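Local coordinates for bartonella effector protein (Bep) substrate of VirB T4SS (Bartonella rochalimae ATCC BAA-1498, PDB 4YK1) that is secreted through the VirB type IV system, this chain being its BID domain, while the whole protein probably AMPylates target proteins on tyrosine or threonine, at residues L44-L47 with N51-I54; Y93-S96 with S102-N105. All blocks are in the same frame, centred on the assembly; numbering follows the deposited sequence.

How the contacts relate
Both contacts lie on the same side of the chain's centre, with their own centres about 16 Å apart. Contact 1 comes first along the chain and closes before contact 2 opens: it folds the loop after helix 32-49 back against the end of that helix. Contact 2 ties the short strand 94-95 to the start of the long helix 97-140. The two meet where helix 32-49 packs on helix 97-140, with Leu44 CD2 lying 4.0 Å from Asn105 O and Leu47 near Asn105 and Ser102. They therefore occupy one region of the BID domain, a four-helix bundle topped with a hook, contact 2 being the farther from the chain's centre.

Contact 1 of 2, residues L44-L47 with N51-I54; sequences LSKL and NPEI
Ser45 presses its CB against the backbone of the loop that follows its own helix, 3.3 Å from Asn51 O and 3.7 Å from Pro52 O. Its OG sits beside the backbone N, anti to the carbonyl carbon (chi1 -67°). There it hydrogen-bonds to Ile41 O, one turn back in the helix, and also receives a bond from a water at 2.9 Å. The same water donates to Pro52 O at 2.7 Å, bridging helix and loop where the serine hydroxyl itself does not bond to the loop. Ile54 comes in with its CG2 branch, which lies over the serine, 4.0 Å from both Ser45 CB and Ser45 OG.

Lys46 packs alongside Pro52 through its root: Lys46 CB approaches Pro52 CG, while the rest of the chain leads away to a hydrogen bond between its NZ and Asn50 OD1. Pro52 thus meets aliphatic carbon of the lysine at its ring and the bridging water at its carbonyl. The direct polar link between the segments is weak: Asn51 N reaches Ser45 O at 3.4 Å, though the bond is nearly straight at 166°.

Asn51 starts its side chain away from the helix, from CA to CB, and its OD1 accepts from Glu53 N at 3.0 Å, the donor standing above the carbonyl plane. The backbone bond from Ile54 N to Asn51 O closes the same four residues, making a type I beta turn that is opened by an Asx turn and lies between helices 32-49 and 56-64.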
ATOM      1  N   LEU A  44      -6.529  11.472  -5.843  1.00 28.47           N
ATOM      2  CA  LEU A  44      -7.021  12.048  -4.599  1.00 26.95           C
ATOM      3  C   LEU A  44      -5.998  13.001  -3.995  1.00 34.93           C
ATOM      4  O   LEU A  44      -6.344  14.115  -3.611  1.00 33.31           O
ATOM      5  CB  LEU A  44      -7.363  10.944  -3.593  1.00 29.35           C
ATOM      6  CG  LEU A  44      -8.696  10.261  -3.899  1.00 33.16           C
ATOM      7  CD1 LEU A  44      -8.817   8.934  -3.119  1.00 31.00           C
ATOM      8  CD2 LEU A  44      -9.833  11.219  -3.547  1.00 31.22           C
ATOM      9  N   SER A  45      -4.744  12.562  -3.917  1.00 27.21           N
ATOM     10  CA  SER A  45      -3.674  13.401  -3.367  1.00 29.39           C
ATOM     11  C   SER A  45      -3.546  14.722  -4.118  1.00 32.31           C
ATOM     12  O   SER A  45      -3.288  15.764  -3.517  1.00 31.47           O
ATOM     13  CB  SER A  45      -2.330  12.653  -3.388  1.00 29.25           C
ATOM     14  OG  SER A  45      -2.359  11.551  -2.483  1.00 29.24           O
ATOM     15  N   LYS A  46      -3.736  14.688  -5.430  1.00 29.37           N
ATOM     16  CA  LYS A  46      -3.710  15.921  -6.211  1.00 32.67           C
ATOM     17  C   LYS A  46      -4.903  16.812  -5.845  1.00 35.54           C
ATOM     18  O   LYS A  46      -4.752  18.021  -5.617  1.00 33.91           O
ATOM     19  CB  LYS A  46      -3.702  15.596  -7.709  1.00 36.71           C
ATOM     20  CG  LYS A  46      -4.031  16.782  -8.615  1.00 39.49           C
ATOM     21  CD  LYS A  46      -2.945  17.831  -8.580  1.00 50.28           C
ATOM     22  CE  LYS A  46      -3.258  18.975  -9.541  1.00 51.58           C
ATOM     23  NZ  LYS A  46      -2.318  20.104  -9.348  1.00 54.31           N
ATOM     24  N   LEU A  47      -6.085  16.212  -5.750  1.00 38.58           N
ATOM     25  CA  LEU A  47      -7.298  16.949  -5.373  1.00 35.30           C
ATOM     26  C   LEU A  47      -7.223  17.596  -3.999  1.00 36.46           C
ATOM     27  O   LEU A  47      -7.713  18.709  -3.788  1.00 35.01           O
ATOM     28  CB  LEU A  47      -8.511  16.019  -5.399  1.00 35.23           C
ATOM     29  CG  LEU A  47      -9.030  15.691  -6.799  1.00 43.87           C
ATOM     30  CD1 LEU A  47     -10.174  14.694  -6.707  1.00 41.67           C
ATOM     31  CD2 LEU A  47      -9.467  16.973  -7.505  1.00 43.77           C
ATOM     32  N   ASN A  51      -0.773  17.785  -4.686  1.00 40.44           N
ATOM     33  CA  ASN A  51       0.475  17.086  -4.902  1.00 37.27           C
ATOM     34  C   ASN A  51       0.238  15.587  -4.997  1.00 36.13           C
ATOM     35  O   ASN A  51       0.028  14.919  -3.983  1.00 33.48           O
ATOM     36  CB  ASN A  51       1.466  17.417  -3.784  1.00 40.81           C
ATOM     37  CG  ASN A  51       2.786  16.700  -3.953  1.00 45.49           C
ATOM     38  OD1 ASN A  51       3.014  16.039  -4.960  1.00 42.88           O
ATOM     39  ND2 ASN A  51       3.671  16.842  -2.974  1.00 46.78           N
ATOM     40  N   PRO A  52       0.299  15.052  -6.223  1.00 38.97           N
ATOM     41  CA  PRO A  52       0.053  13.633  -6.504  1.00 37.29           C
ATOM     42  C   PRO A  52       0.993  12.709  -5.732  1.00 35.32           C
ATOM     43  O   PRO A  52       0.608  11.587  -5.420  1.00 34.97           O
ATOM     44  CB  PRO A  52       0.318  13.508  -8.018  1.00 42.71           C
ATOM     45  CG  PRO A  52       0.396  14.902  -8.543  1.00 47.29           C
ATOM     46  CD  PRO A  52       0.778  15.789  -7.410  1.00 43.90           C
ATOM     47  N   GLU A  53       2.202  13.172  -5.418  1.00 34.74           N
ATOM     48  CA  GLU A  53       3.193  12.271  -4.818  1.00 42.03           C
ATOM     49  C   GLU A  53       3.430  12.519  -3.319  1.00 38.29           C
ATOM     50  O   GLU A  53       4.397  12.015  -2.743  1.00 35.14           O
ATOM     51  CB  GLU A  53       4.523  12.368  -5.582  1.00 48.89           C
ATOM     52  CG  GLU A  53       4.447  11.956  -7.071  1.00 59.02           C
ATOM     53  CD  GLU A  53       3.816  10.573  -7.309  1.00 67.26           C
ATOM     54  OE1 GLU A  53       4.094   9.626  -6.537  1.00 61.52           O
ATOM     55  OE2 GLU A  53       3.040  10.431  -8.286  1.00 71.83           O
ATOM     56  N   ILE A  54       2.533  13.258  -2.678  1.00 30.00           N
ATOM     57  CA  ILE A  54       2.724  13.621  -1.277  1.00 31.40           C
ATOM     58  C   ILE A  54       2.850  12.375  -0.381  1.00 28.06           C
ATOM     59  O   ILE A  54       3.554  12.404   0.619  1.00 31.78           O
ATOM     60  CB  ILE A  54       1.588  14.576  -0.793  1.00 34.64           C
ATOM     61  CG1 ILE A  54       2.013  15.324   0.472  1.00 33.45           C
ATOM     62  CG2 ILE A  54       0.254  13.821  -0.570  1.00 26.12           C
ATOM     63  CD1 ILE A  54       1.167  16.574   0.740  1.00 31.15           C
TER
HETATM   64  O   HOH W   1       0.311  10.555  -2.950  1.00 34.75           O

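Contact 2 of 2, residues Y93-S96 with S102-N105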
ATOM      1  N   TYR A  93     -12.007  30.541  10.785  1.00 41.73           N
ATOM      2  CA  TYR A  93     -12.826  29.339  10.867  1.00 49.06           C
ATOM      3  C   TYR A  93     -13.682  29.143   9.610  1.00 43.06           C
ATOM      4  O   TYR A  93     -14.296  28.093   9.431  1.00 45.18           O
ATOM      5  CB  TYR A  93     -13.733  29.395  12.100  1.00 57.44           C
ATOM      6  CG  TYR A  93     -13.007  29.365  13.432  1.00 65.66           C
ATOM      7  CD1 TYR A  93     -11.927  28.516  13.645  1.00 64.57           C
ATOM      8  CD2 TYR A  93     -13.407  30.191  14.478  1.00 75.21           C
ATOM      9  CE1 TYR A  93     -11.268  28.488  14.866  1.00 72.33           C
ATOM     10  CE2 TYR A  93     -12.757  30.171  15.703  1.00 79.93           C
ATOM     11  CZ  TYR A  93     -11.689  29.321  15.891  1.00 78.10           C
ATOM     12  OH  TYR A  93     -11.047  29.304  17.108  1.00 82.14           O
ATOM     13  N   ILE A  94     -13.734  30.155   8.752  1.00 35.20           N
ATOM     14  CA  ILE A  94     -14.651  30.128   7.614  1.00 30.16           C
ATOM     15  C   ILE A  94     -14.030  29.410   6.419  1.00 30.57           C
ATOM     16  O   ILE A  94     -13.048  29.869   5.839  1.00 28.71           O
ATOM     17  CB  ILE A  94     -15.086  31.542   7.235  1.00 32.68           C
ATOM     18  CG1 ILE A  94     -15.431  32.329   8.495  1.00 40.44           C
ATOM     19  CG2 ILE A  94     -16.307  31.497   6.293  1.00 30.77           C
ATOM     20  CD1 ILE A  94     -15.683  33.812   8.257  1.00 46.98           C
ATOM     21  N   LYS A  95     -14.634  28.289   6.041  1.00 30.44           N
ATOM     22  CA  LYS A  95     -14.129  27.451   4.968  1.00 28.39           C
ATOM     23  C   LYS A  95     -14.918  27.674   3.693  1.00 29.82           C
ATOM     24  O   LYS A  95     -16.138  27.801   3.733  1.00 30.74           O
ATOM     25  CB  LYS A  95     -14.202  25.966   5.375  1.00 24.88           C
ATOM     26  CG  LYS A  95     -13.318  25.617   6.567  1.00 30.30           C
ATOM     27  CD  LYS A  95     -13.652  24.243   7.138  1.00 32.30           C
ATOM     28  CE  LYS A  95     -12.731  23.908   8.303  1.00 33.93           C
ATOM     29  NZ  LYS A  95     -13.187  22.663   8.994  1.00 39.68           N
ATOM     30  N   SER A  96     -14.229  27.714   2.558  1.00 24.69           N
ATOM     31  CA  SER A  96     -14.926  27.668   1.280  1.00 23.40           C
ATOM     32  C   SER A  96     -15.510  26.274   1.061  1.00 26.00           C
ATOM     33  O   SER A  96     -15.130  25.311   1.729  1.00 24.89           O
ATOM     34  CB  SER A  96     -13.991  28.011   0.126  1.00 18.67           C
ATOM     35  OG  SER A  96     -13.009  26.991   0.006  1.00 25.79           O
ATOM     36  N   SER A 102     -12.281  19.194  -0.128  1.00 24.36           N
ATOM     37  CA  SER A 102     -10.978  18.590   0.173  1.00 23.56           C
ATOM     38  C   SER A 102     -11.059  17.751   1.457  1.00 22.36           C
ATOM     39  O   SER A 102     -10.507  16.653   1.517  1.00 21.97           O
ATOM     40  CB  SER A 102      -9.878  19.658   0.312  1.00 23.18           C
ATOM     41  OG  SER A 102      -9.590  20.282  -0.933  1.00 25.12           O
ATOM     42  N   GLU A 103     -11.748  18.252   2.480  1.00 22.79           N
ATOM     43  CA  GLU A 103     -11.883  17.486   3.730  1.00 22.83           C
ATOM     44  C   GLU A 103     -12.657  16.195   3.488  1.00 30.40           C
ATOM     45  O   GLU A 103     -12.329  15.158   4.049  1.00 24.92           O
ATOM     46  CB  GLU A 103     -12.577  18.310   4.820  1.00 24.40           C
ATOM     47  CG  GLU A 103     -11.730  19.490   5.349  1.00 25.73           C
ATOM     48  CD  GLU A 103     -12.452  20.265   6.449  1.00 33.15           C
ATOM     49  OE1 GLU A 103     -13.614  20.639   6.226  1.00 36.35           O
ATOM     50  OE2 GLU A 103     -11.868  20.491   7.528  1.00 37.93           O
ATOM     51  N   GLN A 104     -13.680  16.254   2.644  1.00 27.73           N
ATOM     52  CA  GLN A 104     -14.450  15.058   2.333  1.00 29.04           C
ATOM     53  C   GLN A 104     -13.610  14.088   1.514  1.00 30.65           C
ATOM     54  O   GLN A 104     -13.621  12.888   1.770  1.00 32.31           O
ATOM     55  CB  GLN A 104     -15.745  15.419   1.594  1.00 34.54           C
ATOM     56  CG  GLN A 104     -16.815  16.027   2.490  1.00 50.78           C
ATOM     57  CD  GLN A 104     -17.057  15.199   3.755  1.00 67.20           C
ATOM     58  OE1 GLN A 104     -16.917  15.700   4.874  1.00 69.96           O
ATOM     59  NE2 GLN A 104     -17.407  13.925   3.578  1.00 65.48           N
ATOM     60  N   ASN A 105     -12.867  14.597   0.533  1.00 25.98           N
ATOM     61  CA  ASN A 105     -12.014  13.715  -0.251  1.00 24.86           C
ATOM     62  C   ASN A 105     -10.911  13.061   0.605  1.00 31.66           C
ATOM     63  O   ASN A 105     -10.479  11.958   0.296  1.00 28.22           O
ATOM     64  CB  ASN A 105     -11.373  14.468  -1.423  1.00 28.22           C
ATOM     65  CG  ASN A 105     -12.274  14.536  -2.643  1.00 33.58           C
ATOM     66  OD1 ASN A 105     -13.010  13.595  -2.940  1.00 37.65           O
ATOM     67  ND2 ASN A 105     -12.206  15.647  -3.365  1.00 29.71           N
TER
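Lys95 and Glu103 reach for each other from two separate pieces of backbone and meet at the glutamate's carboxylate, which the last two methylenes and the ammonium of Lys95 approach. Their CA atoms are 10.3 Å apart, a gap that both side chains cross by stretching out. Lys95 runs extended beyond CG, through chi2 of 167° to its ammonium, and Glu103 does the same up to its carboxylate, with chi2 at -179°. The two chains cross at about a right angle, so the lysine passes in front of the end of the glutamate instead of meeting it head on.

The ammonium does not share itself evenly between the two oxygens. Lys95 NZ gives a salt-bridge hydrogen bond to Glu103 OE2 at 2.9 Å, arriving on the syn side and 17° out of the carboxylate plane. A second, weak bond goes from Lys95 NZ to Glu103 OE1 at 3.5 Å. Because the lysine crosses the end of the carboxylate, its methylenes come close as well: Lys95 CD stands 3.7 Å from Glu103 OE1, and Lys95 CE stands 3.6 Å from Glu103 OE2. The opposite charges would be expected to stabilise each other's ionised form, although the pair lies at the surface, where solvent probably weakens the effect.

Glu103 also touches Leu86, and the carbonyl of Lys95 receives a hydrogen bond from Lys100 NZ. Next to it, Ser96 is the N-cap of helix 97-140, its OG hydrogen-bonded to Tyr99 N and to Arg89 O. The salt bridge thus spans from strand 94-95, which pairs antiparallel with strand 90-91, over the first turns of helix 97-140, whose Asn105 packs on helix 32-49.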